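Local atomic coordinates of signal recognition particle 54 kDa protein (PDB entry 7EPK), a protein that is the SRP54 component of the archaeal signal recognition particle, built from a helical bundle, a P-loop GTPase-type domain and a signal peptide binding domain. Residues A[77-82]-A[285-290]; A[95-100]-A[209-214]; A[138-143]-A[156-161]; A[183-188]-A[199-204]. All coordinates share one frame; numbering follows the deposited sequence.

Contact 1 (A[77-82]-A[285-290]); sequences ELVKLF and RFVARI
V287 of helix 283-291 points into helix 66-81 and is the buried centre of this contact, with partners in L78, V79 and F82. Its two methyls do separate work. CG2 meets CG2 of V79, the two methyls 3.3 Å apart, with the side chains crossing at about a right angle. CG1 sits beside the last turn of helix 66-81, 3.9 Å from the carbonyl O of L78. The same CG1 lies over one face of the F82 ring, 4.1 Å from CG and offset toward the rim. F82 is the first residue past the helix. Its CG is anti to the carbonyl carbon (chi1 -73°), and this turns the ring toward helix 283-291.

L78, V79 and V287 are buried, whereas the two phenylalanines meet at the partly exposed end. CE2 of F82 comes to the edge of the F286 ring, 3.8 Å from CE2 of F286. Between side chains the contacts are apolar. M2 and F281 also pack against F82. Helix 41-57 lies against L78 through V47, while P283 and R284 reach V79. The contact thus seats the end of helix 66-81, from the N-terminal helical bundle, against helix 283-291 of the GTPase-type domain.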
loop_
_atom_site.group_PDB
_atom_site.type_symbol
_atom_site.label_atom_id
_atom_site.label_comp_id
_atom_site.label_asym_id
_atom_site.label_seq_id
_atom_site.Cartn_x
_atom_site.Cartn_y
_atom_site.Cartn_z
ATOM N N GLU A 77 1.147 3.365 11.339
ATOM C CA GLU A 77 0.994 4.821 11.561
ATOM C C GLU A 77 2.044 5.591 10.749
ATOM O O GLU A 77 1.764 6.756 10.421
ATOM C CB GLU A 77 1.111 5.144 13.053
ATOM C CG GLU A 77 -0.184 4.954 13.817
ATOM C CD GLU A 77 -1.428 5.503 13.152
ATOM O OE1 GLU A 77 -1.463 6.734 12.831
ATOM O OE2 GLU A 77 -2.368 4.697 12.961
ATOM N N LEU A 78 3.224 5.001 10.528
ATOM C CA LEU A 78 4.271 5.534 9.610
ATOM C C LEU A 78 3.721 5.482 8.184
ATOM O O LEU A 78 4.006 6.395 7.402
ATOM C CB LEU A 78 5.578 4.735 9.730
ATOM C CG LEU A 78 6.381 4.960 11.016
ATOM C CD1 LEU A 78 7.719 4.244 10.994
ATOM C CD2 LEU A 78 6.621 6.430 11.264
ATOM N N VAL A 79 2.928 4.461 7.884
ATOM C CA VAL A 79 2.300 4.309 6.550
ATOM C C VAL A 79 1.391 5.528 6.334
ATOM O O VAL A 79 1.473 6.155 5.246
ATOM C CB VAL A 79 1.556 2.969 6.437
ATOM C CG1 VAL A 79 0.746 2.893 5.158
ATOM C CG2 VAL A 79 2.495 1.782 6.509
ATOM N N LYS A 80 0.563 5.858 7.329
ATOM C CA LYS A 80 -0.368 7.020 7.291
ATOM C C LYS A 80 0.444 8.314 7.120
ATOM O O LYS A 80 0.018 9.205 6.373
ATOM C CB LYS A 80 -1.209 7.072 8.573
ATOM C CG LYS A 80 -2.429 6.153 8.622
ATOM C CD LYS A 80 -3.463 6.544 9.683
ATOM C CE LYS A 80 -3.962 7.979 9.579
ATOM N NZ LYS A 80 -5.107 8.140 8.644
ATOM N N LEU A 81 1.581 8.410 7.801
ATOM C CA LEU A 81 2.440 9.622 7.815
ATOM C C LEU A 81 2.975 9.878 6.414
ATOM O O LEU A 81 3.155 11.037 6.079
ATOM C CB LEU A 81 3.623 9.428 8.764
ATOM C CG LEU A 81 4.462 10.680 8.969
ATOM C CD1 LEU A 81 3.672 11.714 9.764
ATOM C CD2 LEU A 81 5.783 10.345 9.648
ATOM N N PHE A 82 3.254 8.807 5.671
ATOM C CA PHE A 82 3.814 8.829 4.298
ATOM C C PHE A 82 2.667 8.725 3.287
ATOM O O PHE A 82 2.908 8.174 2.186
ATOM C CB PHE A 82 4.837 7.701 4.147
ATOM C CG PHE A 82 6.142 7.954 4.862
ATOM C CD1 PHE A 82 6.174 8.131 6.233
ATOM C CD2 PHE A 82 7.335 8.033 4.161
ATOM C CE1 PHE A 82 7.369 8.376 6.887
ATOM C CE2 PHE A 82 8.530 8.279 4.818
ATOM C CZ PHE A 82 8.542 8.447 6.181
ATOM N N ARG A 285 4.856 -0.293 1.304
ATOM C CA ARG A 285 6.081 -1.040 0.918
ATOM C C ARG A 285 7.337 -0.253 1.318
ATOM O O ARG A 285 8.392 -0.893 1.597
ATOM C CB ARG A 285 6.052 -1.320 -0.585
ATOM C CG ARG A 285 7.386 -1.762 -1.170
ATOM C CD ARG A 285 7.275 -2.041 -2.652
ATOM N NE ARG A 285 8.490 -2.629 -3.193
ATOM C CZ ARG A 285 8.658 -2.953 -4.472
ATOM N NH1 ARG A 285 7.691 -2.740 -5.349
ATOM N NH2 ARG A 285 9.794 -3.493 -4.875
ATOM N N PHE A 286 7.262 1.079 1.285
ATOM C CA PHE A 286 8.438 1.959 1.491
ATOM C C PHE A 286 8.855 1.867 2.962
ATOM O O PHE A 286 10.025 1.524 3.279
ATOM C CB PHE A 286 8.110 3.386 1.050
ATOM C CG PHE A 286 9.265 4.347 1.140
ATOM C CD1 PHE A 286 10.311 4.292 0.228
ATOM C CD2 PHE A 286 9.311 5.304 2.149
ATOM C CE1 PHE A 286 11.377 5.175 0.326
ATOM C CE2 PHE A 286 10.375 6.190 2.241
ATOM C CZ PHE A 286 11.405 6.122 1.331
ATOM N N VAL A 287 7.894 2.119 3.852
ATOM C CA VAL A 287 8.106 2.109 5.326
ATOM C C VAL A 287 8.513 0.686 5.739
ATOM O O VAL A 287 9.394 0.519 6.597
ATOM C CB VAL A 287 6.852 2.610 6.056
ATOM C CG1 VAL A 287 6.352 3.927 5.487
ATOM C CG2 VAL A 287 5.750 1.588 6.018
ATOM N N ALA A 288 7.949 -0.322 5.091
ATOM C CA ALA A 288 8.358 -1.730 5.271
ATOM C C ALA A 288 9.872 -1.883 5.063
ATOM O O ALA A 288 10.459 -2.785 5.682
ATOM C CB ALA A 288 7.571 -2.604 4.329
ATOM N N ARG A 289 10.472 -1.059 4.205
ATOM C CA ARG A 289 11.890 -1.199 3.801
ATOM C C ARG A 289 12.729 -0.509 4.866
ATOM O O ARG A 289 13.760 -1.046 5.246
ATOM C CB ARG A 289 12.139 -0.562 2.427
ATOM C CG ARG A 289 11.836 -1.454 1.233
ATOM C CD ARG A 289 12.622 -0.999 0.014
ATOM N NE ARG A 289 12.822 -2.094 -0.928
ATOM C CZ ARG A 289 12.215 -2.239 -2.104
ATOM N NH1 ARG A 289 11.347 -1.336 -2.543
ATOM N NH2 ARG A 289 12.500 -3.300 -2.845
ATOM N N ILE A 290 12.291 0.692 5.236
ATOM C CA ILE A 290 12.773 1.519 6.380
ATOM C C ILE A 290 12.843 0.624 7.627
ATOM O O ILE A 290 13.936 0.495 8.217
ATOM C CB ILE A 290 11.805 2.719 6.555
ATOM C CG1 ILE A 290 11.932 3.749 5.430
ATOM C CG2 ILE A 290 11.928 3.381 7.910
ATOM C CD1 ILE A 290 13.355 4.096 5.047
#

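Contact 2 (A[95-100]-A[209-214]); sequences TPWIVL and RPDEVA
W97 NE1 donates a nearly straight hydrogen bond to E212 OE1, 2.8 Å long with an N-H...O angle of 172°. The acceptor lies in the plane of the indole and is met on the anti side of the carboxylate. Strands 97-102 and 212-218 run side by side in the parallel core sheet of the P-loop NTPase fold. E212 is held further by K267, in a salt bridge to OE1, and by S240, bonded to OE2, which probably limits the turning of its carboxylate.

D211 lies at the entry to the strand pair. Its OD2 takes the amide of I98 on its anti lone pair, 3.0 Å from I98 N. The carbonyl O of I98 accepts from two amides, D211 N and E212 N. The ladder then continues in parallel register, with L100 N bonded to E212 O and A214 N bonded to L100 O at 2.9 Å.

Packing lies around these bonds. P210 and L100 sit side by side and point the same way, with CB of P210 3.7 Å from CB of L100. W97 has CG anti to its own N (chi1 -167°), which brings one face of the indole against D211. There CB of D211 makes a CH-pi contact, 3.4 Å from the centroid of the W97 six-membered ring.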
loop_
_atom_site.group_PDB
_atom_site.type_symbol
_atom_site.label_atom_id
_atom_site.label_comp_id
_atom_site.label_asym_id
_atom_site.label_seq_id
_atom_site.Cartn_x
_atom_site.Cartn_y
_atom_site.Cartn_z
ATOM N N THR A 95 -8.703 7.918 -21.133
ATOM C CA THR A 95 -8.199 7.576 -22.490
ATOM C C THR A 95 -6.962 8.408 -22.780
ATOM O O THR A 95 -5.886 7.822 -22.646
ATOM C CB THR A 95 -9.336 7.686 -23.524
ATOM O OG1 THR A 95 -10.518 7.064 -23.000
ATOM C CG2 THR A 95 -8.970 7.101 -24.875
ATOM N N PRO A 96 -7.067 9.723 -23.165
ATOM C CA PRO A 96 -5.907 10.608 -23.302
ATOM C C PRO A 96 -5.653 11.343 -21.976
ATOM O O PRO A 96 -6.561 12.030 -21.450
ATOM C CB PRO A 96 -6.281 11.609 -24.410
ATOM C CG PRO A 96 -7.799 11.612 -24.416
ATOM C CD PRO A 96 -8.282 10.473 -23.516
ATOM N N TRP A 97 -4.422 11.227 -21.487
ATOM C CA TRP A 97 -4.017 11.746 -20.159
ATOM C C TRP A 97 -2.854 12.731 -20.296
ATOM O O TRP A 97 -1.699 12.253 -20.481
ATOM C CB TRP A 97 -3.646 10.597 -19.219
ATOM C CG TRP A 97 -3.531 11.036 -17.792
ATOM C CD1 TRP A 97 -2.395 11.188 -17.050
ATOM C CD2 TRP A 97 -4.629 11.391 -16.941
ATOM N NE1 TRP A 97 -2.720 11.571 -15.772
ATOM C CE2 TRP A 97 -4.083 11.709 -15.682
ATOM C CE3 TRP A 97 -6.015 11.438 -17.116
ATOM C CZ2 TRP A 97 -4.884 12.133 -14.627
ATOM C CZ3 TRP A 97 -6.806 11.847 -16.071
ATOM C CH2 TRP A 97 -6.242 12.198 -14.847
ATOM N N ILE A 98 -3.140 14.035 -20.140
ATOM C CA ILE A 98 -2.123 15.103 -20.343
ATOM C C ILE A 98 -1.470 15.460 -18.997
ATOM O O ILE A 98 -2.174 15.933 -18.073
ATOM C CB ILE A 98 -2.733 16.313 -21.074
ATOM C CG1 ILE A 98 -3.682 15.912 -22.213
ATOM C CG2 ILE A 98 -1.634 17.228 -21.588
ATOM C CD1 ILE A 98 -3.097 14.935 -23.203
ATOM N N VAL A 99 -0.149 15.288 -18.912
ATOM C CA VAL A 99 0.653 15.527 -17.679
ATOM C C VAL A 99 1.537 16.760 -17.854
ATOM O O VAL A 99 2.518 16.666 -18.609
ATOM C CB VAL A 99 1.546 14.320 -17.367
ATOM C CG1 VAL A 99 2.282 14.525 -16.066
ATOM C CG2 VAL A 99 0.753 13.029 -17.338
ATOM N N LEU A 100 1.247 17.854 -17.147
ATOM C CA LEU A 100 2.151 19.031 -17.108
ATOM C C LEU A 100 3.134 18.891 -15.948
ATOM O O LEU A 100 2.718 19.023 -14.793
ATOM C CB LEU A 100 1.323 20.310 -16.977
ATOM C CG LEU A 100 2.132 21.610 -16.882
ATOM C CD1 LEU A 100 2.990 21.810 -18.115
ATOM C CD2 LEU A 100 1.222 22.815 -16.661
ATOM N N ARG A 209 -4.651 22.399 -20.939
ATOM C CA ARG A 209 -5.704 21.768 -20.090
ATOM C C ARG A 209 -5.204 20.436 -19.518
ATOM O O ARG A 209 -5.743 19.372 -19.800
ATOM C CB ARG A 209 -7.005 21.625 -20.888
ATOM C CG ARG A 209 -8.023 22.719 -20.587
ATOM C CD ARG A 209 -9.201 22.644 -21.511
ATOM N NE ARG A 209 -9.549 21.250 -21.610
ATOM C CZ ARG A 209 -9.855 20.587 -22.714
ATOM N NH1 ARG A 209 -9.899 21.181 -23.891
ATOM N NH2 ARG A 209 -10.163 19.310 -22.618
ATOM N N PRO A 210 -4.172 20.435 -18.647
ATOM C CA PRO A 210 -3.566 19.183 -18.199
ATOM C C PRO A 210 -4.483 18.408 -17.237
ATOM O O PRO A 210 -5.212 19.026 -16.454
ATOM C CB PRO A 210 -2.253 19.624 -17.533
ATOM C CG PRO A 210 -2.522 21.034 -17.083
ATOM C CD PRO A 210 -3.567 21.611 -18.013
ATOM N N ASP A 211 -4.449 17.078 -17.345
ATOM C CA ASP A 211 -5.265 16.145 -16.523
ATOM C C ASP A 211 -4.577 15.978 -15.151
ATOM O O ASP A 211 -5.283 15.723 -14.158
ATOM C CB ASP A 211 -5.555 14.859 -17.316
ATOM C CG ASP A 211 -6.480 15.053 -18.528
ATOM O OD1 ASP A 211 -7.671 15.438 -18.325
ATOM O OD2 ASP A 211 -6.035 14.772 -19.680
ATOM N N GLU A 212 -3.266 16.201 -15.085
ATOM C CA GLU A 212 -2.407 15.964 -13.900
ATOM C C GLU A 212 -1.240 16.953 -13.992
ATOM O O GLU A 212 -0.419 16.792 -14.901
ATOM C CB GLU A 212 -1.939 14.497 -13.877
ATOM C CG GLU A 212 -0.931 14.101 -12.785
ATOM C CD GLU A 212 -0.355 12.663 -12.857
ATOM O OE1 GLU A 212 -0.957 11.807 -13.555
ATOM O OE2 GLU A 212 0.729 12.375 -12.238
ATOM N N VAL A 213 -1.182 17.959 -13.114
ATOM C CA VAL A 213 0.032 18.805 -12.951
ATOM C C VAL A 213 0.923 18.131 -11.906
ATOM O O VAL A 213 0.493 17.964 -10.766
ATOM C CB VAL A 213 -0.332 20.251 -12.572
ATOM C CG1 VAL A 213 0.908 21.051 -12.244
ATOM C CG2 VAL A 213 -1.143 20.953 -13.654
ATOM N N ALA A 214 2.111 17.695 -12.288
ATOM C CA ALA A 214 3.058 17.026 -11.372
ATOM C C ALA A 214 4.121 18.039 -10.971
ATOM O O ALA A 214 4.731 18.595 -11.857
ATOM C CB ALA A 214 3.685 15.825 -12.025
#

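Contact 3 (A[138-143]-A[156-161]); sequences GAYEQL and GEREGD
The guanidinium of R158 lies over one face of the Y140 ring in a cation-pi contact. CZ of R158 is 3.8 Å from the ring centroid of Y140, 26° off the ring normal. The two planes are 30° apart, so the stack is tilted, and the guanidinium is offset toward the CD1 and CE1 side of the ring. NH2 of R158 is 3.2 Å from CE1 of Y140. The extended R158 chain, from CG to NE, also passes Y140, with CG 3.6 Å from CB of the tyrosine.

The edge of the same ring faces the backbone. CE2 of Y140 lies 3.1 Å from the carbonyl O of G156, and the amide of E157 is near the ring plane as well. F154 adds an edge-to-face ring contact.

E141 approaches R158 across its chain. Its OE1 forms a salt bridge with NE of R158, 3.4 Å long, whose hydrogen bond is weak. The bend of E141 at chi2 (86°) brings the carboxylate there.

This is a surface contact between the first turn of helix 139-150 and the loop after strand 153-156, at the edge of the P-loop NTPase sheet. Q142 on the same turn belongs to the GDP pocket, its NE2 hydrogen-bonded to O1A of GDP.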
loop_
_atom_site.group_PDB
_atom_site.type_symbol
_atom_site.label_atom_id
_atom_site.label_comp_id
_atom_site.label_asym_id
_atom_site.label_seq_id
_atom_site.Cartn_x
_atom_site.Cartn_y
_atom_site.Cartn_z
ATOM N N GLY A 138 19.642 23.540 -25.033
ATOM C CA GLY A 138 19.821 22.085 -25.215
ATOM C C GLY A 138 18.712 21.287 -24.562
ATOM O O GLY A 138 18.849 20.047 -24.472
ATOM N N ALA A 139 17.641 21.973 -24.155
ATOM C CA ALA A 139 16.391 21.380 -23.622
ATOM C C ALA A 139 15.761 20.466 -24.678
ATOM O O ALA A 139 15.512 19.290 -24.371
ATOM C CB ALA A 139 15.450 22.486 -23.218
ATOM N N TYR A 140 15.509 21.014 -25.868
ATOM C CA TYR A 140 14.957 20.297 -27.049
ATOM C C TYR A 140 15.744 18.986 -27.203
ATOM O O TYR A 140 15.136 17.910 -27.285
ATOM C CB TYR A 140 14.976 21.207 -28.296
ATOM C CG TYR A 140 14.462 20.592 -29.580
ATOM C CD1 TYR A 140 15.269 19.776 -30.368
ATOM C CD2 TYR A 140 13.162 20.814 -30.015
ATOM C CE1 TYR A 140 14.795 19.171 -31.523
ATOM C CE2 TYR A 140 12.682 20.227 -31.176
ATOM C CZ TYR A 140 13.496 19.399 -31.927
ATOM O OH TYR A 140 13.011 18.839 -33.072
ATOM N N GLU A 141 17.073 19.071 -27.207
ATOM C CA GLU A 141 17.958 17.944 -27.606
ATOM C C GLU A 141 17.941 16.906 -26.480
ATOM O O GLU A 141 17.800 15.703 -26.806
ATOM C CB GLU A 141 19.371 18.441 -27.937
ATOM C CG GLU A 141 19.430 19.391 -29.124
ATOM C CD GLU A 141 19.181 20.852 -28.775
ATOM O OE1 GLU A 141 18.010 21.255 -28.678
ATOM O OE2 GLU A 141 20.164 21.585 -28.593
ATOM N N GLN A 142 18.054 17.377 -25.228
ATOM C CA GLN A 142 17.962 16.568 -23.983
ATOM C C GLN A 142 16.707 15.686 -24.041
ATOM O O GLN A 142 16.837 14.424 -24.008
ATOM C CB GLN A 142 17.939 17.498 -22.763
ATOM C CG GLN A 142 18.318 16.820 -21.451
ATOM C CD GLN A 142 18.299 17.777 -20.282
ATOM O OE1 GLN A 142 18.157 18.989 -20.439
ATOM N NE2 GLN A 142 18.457 17.232 -19.087
ATOM N N LEU A 143 15.535 16.313 -24.132
ATOM C CA LEU A 143 14.235 15.595 -24.170
ATOM C C LEU A 143 14.214 14.647 -25.385
ATOM O O LEU A 143 13.831 13.460 -25.209
ATOM C CB LEU A 143 13.098 16.628 -24.183
ATOM C CG LEU A 143 11.721 16.095 -23.805
ATOM C CD1 LEU A 143 11.748 15.396 -22.446
ATOM C CD2 LEU A 143 10.677 17.205 -23.816
ATOM N N GLY A 156 8.874 19.204 -30.059
ATOM C CA GLY A 156 9.410 20.399 -29.394
ATOM C C GLY A 156 9.714 21.516 -30.375
ATOM O O GLY A 156 9.744 21.278 -31.570
ATOM N N GLU A 157 9.923 22.710 -29.840
ATOM C CA GLU A 157 10.420 23.917 -30.529
ATOM C C GLU A 157 11.332 24.642 -29.537
ATOM O O GLU A 157 10.913 24.818 -28.376
ATOM C CB GLU A 157 9.252 24.811 -30.921
ATOM C CG GLU A 157 8.224 24.134 -31.806
ATOM C CD GLU A 157 6.938 24.938 -31.935
ATOM O OE1 GLU A 157 6.973 26.209 -31.734
ATOM O OE2 GLU A 157 5.887 24.309 -32.231
ATOM N N ARG A 158 12.519 25.049 -29.983
ATOM C CA ARG A 158 13.561 25.699 -29.147
ATOM C C ARG A 158 13.229 27.186 -28.913
ATOM O O ARG A 158 13.883 27.796 -28.038
ATOM C CB ARG A 158 14.917 25.583 -29.847
ATOM C CG ARG A 158 15.308 24.186 -30.301
ATOM C CD ARG A 158 16.571 24.275 -31.138
ATOM N NE ARG A 158 17.072 22.959 -31.480
ATOM C CZ ARG A 158 16.584 22.185 -32.452
ATOM N NH1 ARG A 158 15.570 22.602 -33.195
ATOM N NH2 ARG A 158 17.115 20.992 -32.680
ATOM N N GLU A 159 12.270 27.748 -29.665
ATOM C CA GLU A 159 11.963 29.206 -29.748
ATOM C C GLU A 159 10.457 29.360 -29.929
ATOM O O GLU A 159 9.903 28.528 -30.650
ATOM C CB GLU A 159 12.668 29.860 -30.946
ATOM C CG GLU A 159 12.320 29.251 -32.316
ATOM C CD GLU A 159 11.138 29.853 -33.077
ATOM O OE1 GLU A 159 10.972 31.089 -33.038
ATOM O OE2 GLU A 159 10.380 29.093 -33.728
ATOM N N GLY A 160 9.842 30.370 -29.308
ATOM C CA GLY A 160 8.424 30.743 -29.512
ATOM C C GLY A 160 7.700 31.010 -28.210
ATOM O O GLY A 160 8.355 30.925 -27.141
ATOM N N ASP A 161 6.408 31.350 -28.301
ATOM C CA ASP A 161 5.458 31.372 -27.149
ATOM C C ASP A 161 5.386 29.954 -26.566
ATOM O O ASP A 161 4.882 29.027 -27.205
ATOM C CB ASP A 161 4.073 31.904 -27.554
ATOM C CG ASP A 161 3.017 31.895 -26.456
ATOM O OD1 ASP A 161 3.392 31.903 -25.249
ATOM O OD2 ASP A 161 1.819 31.876 -26.818
#

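Contact 4 (A[183-188]-A[199-204]); sequences VDTAGR and DEMKAI
V183 begins the contact at the end of strand 180-184, where its CG1 lies 4.4 Å from CG2 of I204. This strand belongs to the central sheet of the P-loop NTPase fold, and helix 194-208 packs beside its end. The sequence D184-T185-A186-G187 is the DTAG motif of the SRP GTPases.

D184 makes no contact with the helix. Its OD2 is bonded to T110 OG1, and its OD1 receives a weak bond from the amide of T185. T185 points toward the helix. Its CG2 is anti to the carbonyl carbon and reaches CD1 of I204 at 4.3 Å. The hydroxyl takes another path, with OG1 between the backbone N and carbonyl carbon (chi1 57°). The methyl and CB of T185 thus meet I204 and M201, while OG1 is hydrogen-bonded to L101 O and to NZ of K109, a residue of the probable P-loop.

A186 follows. Its CB packs 4.0 Å from OE1 of E200, whose OE2 is bonded to H135. The carbonyl O of A186 also accepts from K109 NZ. A186 lies about 7 Å from the magnesium ion, measured from its side chain. The chain then leaves the helix at G187, and R188 points away.

On the helix, M201 lies beside T185. Its chi1 and the bend at chi2 (-50°) put the sulfur next to the threonine, and chi3 sets where the terminal CE goes. The side chains pass at an oblique angle, with SD of M201 3.6 Å from CB of T185.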
loop_
_atom_site.group_PDB
_atom_site.type_symbol
_atom_site.label_atom_id
_atom_site.label_comp_id
_atom_site.label_asym_id
_atom_site.label_seq_id
_atom_site.Cartn_x
_atom_site.Cartn_y
_atom_site.Cartn_z
ATOM N N VAL A 183 4.225 16.941 -20.753
ATOM C CA VAL A 183 4.711 18.267 -21.196
ATOM C C VAL A 183 5.851 18.736 -20.289
ATOM O O VAL A 183 5.537 19.252 -19.213
ATOM C CB VAL A 183 3.535 19.246 -21.220
ATOM C CG1 VAL A 183 4.004 20.663 -21.499
ATOM C CG2 VAL A 183 2.497 18.791 -22.238
ATOM N N ASP A 184 7.108 18.605 -20.730
ATOM C CA ASP A 184 8.297 19.130 -19.998
ATOM C C ASP A 184 8.275 20.666 -20.063
ATOM O O ASP A 184 7.795 21.217 -21.064
ATOM C CB ASP A 184 9.615 18.550 -20.536
ATOM C CG ASP A 184 10.862 18.940 -19.741
ATOM O OD1 ASP A 184 10.708 19.497 -18.655
ATOM O OD2 ASP A 184 11.986 18.699 -20.213
ATOM N N THR A 185 8.769 21.329 -19.020
ATOM C CA THR A 185 8.710 22.805 -18.841
ATOM C C THR A 185 10.083 23.331 -18.408
ATOM O O THR A 185 10.917 22.537 -17.874
ATOM C CB THR A 185 7.645 23.247 -17.811
ATOM O OG1 THR A 185 7.855 22.629 -16.533
ATOM C CG2 THR A 185 6.231 22.932 -18.253
ATOM N N ALA A 186 10.283 24.643 -18.562
ATOM C CA ALA A 186 11.410 25.383 -17.952
ATOM C C ALA A 186 11.308 25.335 -16.412
ATOM O O ALA A 186 10.179 25.241 -15.865
ATOM C CB ALA A 186 11.415 26.798 -18.483
ATOM N N GLY A 187 12.456 25.429 -15.730
ATOM C CA GLY A 187 12.553 25.628 -14.269
ATOM C C GLY A 187 13.213 26.947 -13.884
ATOM O O GLY A 187 13.592 27.089 -12.691
ATOM N N ARG A 188 13.365 27.865 -14.848
ATOM C CA ARG A 188 13.964 29.216 -14.672
ATOM C C ARG A 188 13.557 30.063 -15.877
ATOM O O ARG A 188 13.607 29.523 -16.991
ATOM C CB ARG A 188 15.493 29.150 -14.548
ATOM C CG ARG A 188 16.101 30.305 -13.761
ATOM C CD ARG A 188 17.618 30.291 -13.734
ATOM N NE ARG A 188 18.194 29.038 -13.245
ATOM C CZ ARG A 188 19.501 28.747 -13.225
ATOM N NH1 ARG A 188 19.918 27.575 -12.770
ATOM N NH2 ARG A 188 20.390 29.623 -13.664
ATOM N N ASP A 199 3.890 32.606 -14.281
ATOM C CA ASP A 199 2.916 33.103 -15.289
ATOM C C ASP A 199 3.054 32.248 -16.560
ATOM O O ASP A 199 2.054 32.103 -17.308
ATOM C CB ASP A 199 3.074 34.616 -15.498
ATOM C CG ASP A 199 2.522 35.460 -14.353
ATOM O OD1 ASP A 199 2.549 34.983 -13.193
ATOM O OD2 ASP A 199 2.057 36.588 -14.628
ATOM N N GLU A 200 4.232 31.665 -16.797
ATOM C CA GLU A 200 4.469 30.820 -17.995
ATOM C C GLU A 200 3.725 29.477 -17.845
ATOM O O GLU A 200 3.030 29.056 -18.830
ATOM C CB GLU A 200 5.969 30.648 -18.221
ATOM C CG GLU A 200 6.285 30.031 -19.572
ATOM C CD GLU A 200 7.723 30.198 -20.016
ATOM O OE1 GLU A 200 8.538 29.312 -19.697
ATOM O OE2 GLU A 200 8.008 31.210 -20.696
ATOM N N MET A 201 3.856 28.843 -16.665
ATOM C CA MET A 201 3.194 27.566 -16.275
ATOM C C MET A 201 1.669 27.742 -16.374
ATOM O O MET A 201 1.004 26.935 -17.068
ATOM C CB MET A 201 3.587 27.150 -14.849
ATOM C CG MET A 201 5.081 26.851 -14.625
ATOM S SD MET A 201 5.853 25.708 -15.830
ATOM C CE MET A 201 6.431 26.877 -17.060
ATOM N N LYS A 202 1.141 28.785 -15.734
ATOM C CA LYS A 202 -0.302 29.137 -15.740
ATOM C C LYS A 202 -0.813 29.301 -17.175
ATOM O O LYS A 202 -1.994 29.046 -17.409
ATOM C CB LYS A 202 -0.497 30.425 -14.937
ATOM C CG LYS A 202 -1.901 31.021 -14.964
ATOM C CD LYS A 202 -2.102 32.144 -13.947
ATOM C CE LYS A 202 -1.791 31.737 -12.515
ATOM N NZ LYS A 202 -2.120 32.805 -11.538
ATOM N N ALA A 203 0.016 29.799 -18.087
ATOM C CA ALA A 203 -0.385 30.122 -19.476
ATOM C C ALA A 203 -0.369 28.813 -20.272
ATOM O O ALA A 203 -1.389 28.482 -20.898
ATOM C CB ALA A 203 0.529 31.186 -20.066
ATOM N N ILE A 204 0.749 28.088 -20.200
ATOM C CA ILE A 204 0.887 26.716 -20.766
ATOM C C ILE A 204 -0.309 25.890 -20.308
ATOM O O ILE A 204 -0.947 25.262 -21.162
ATOM C CB ILE A 204 2.205 26.045 -20.344
ATOM C CG1 ILE A 204 3.414 26.728 -20.986
ATOM C CG2 ILE A 204 2.164 24.551 -20.648
ATOM C CD1 ILE A 204 4.712 26.441 -20.270
#

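Contact 1 encloses the others along the chain. Contact 2 is nested inside it, and contacts 3 and 4 follow in series inside contact 2. Contact 1 stands apart, its centre about 28 to 39 Å from the centres of the other three, and joins the helical bundle to the end of the GTPase-type domain. The other three lie within that domain. Contacts 2 and 4 have centres about 14 Å apart and share the sheet, since strands 97-102 and 180-184 are neighbours; L100 packs on V183, T185 and I204. Contacts 3 and 4 have centres about 13 Å apart and touch through L143 and D184. Both lie near the bound GDP and magnesium ion.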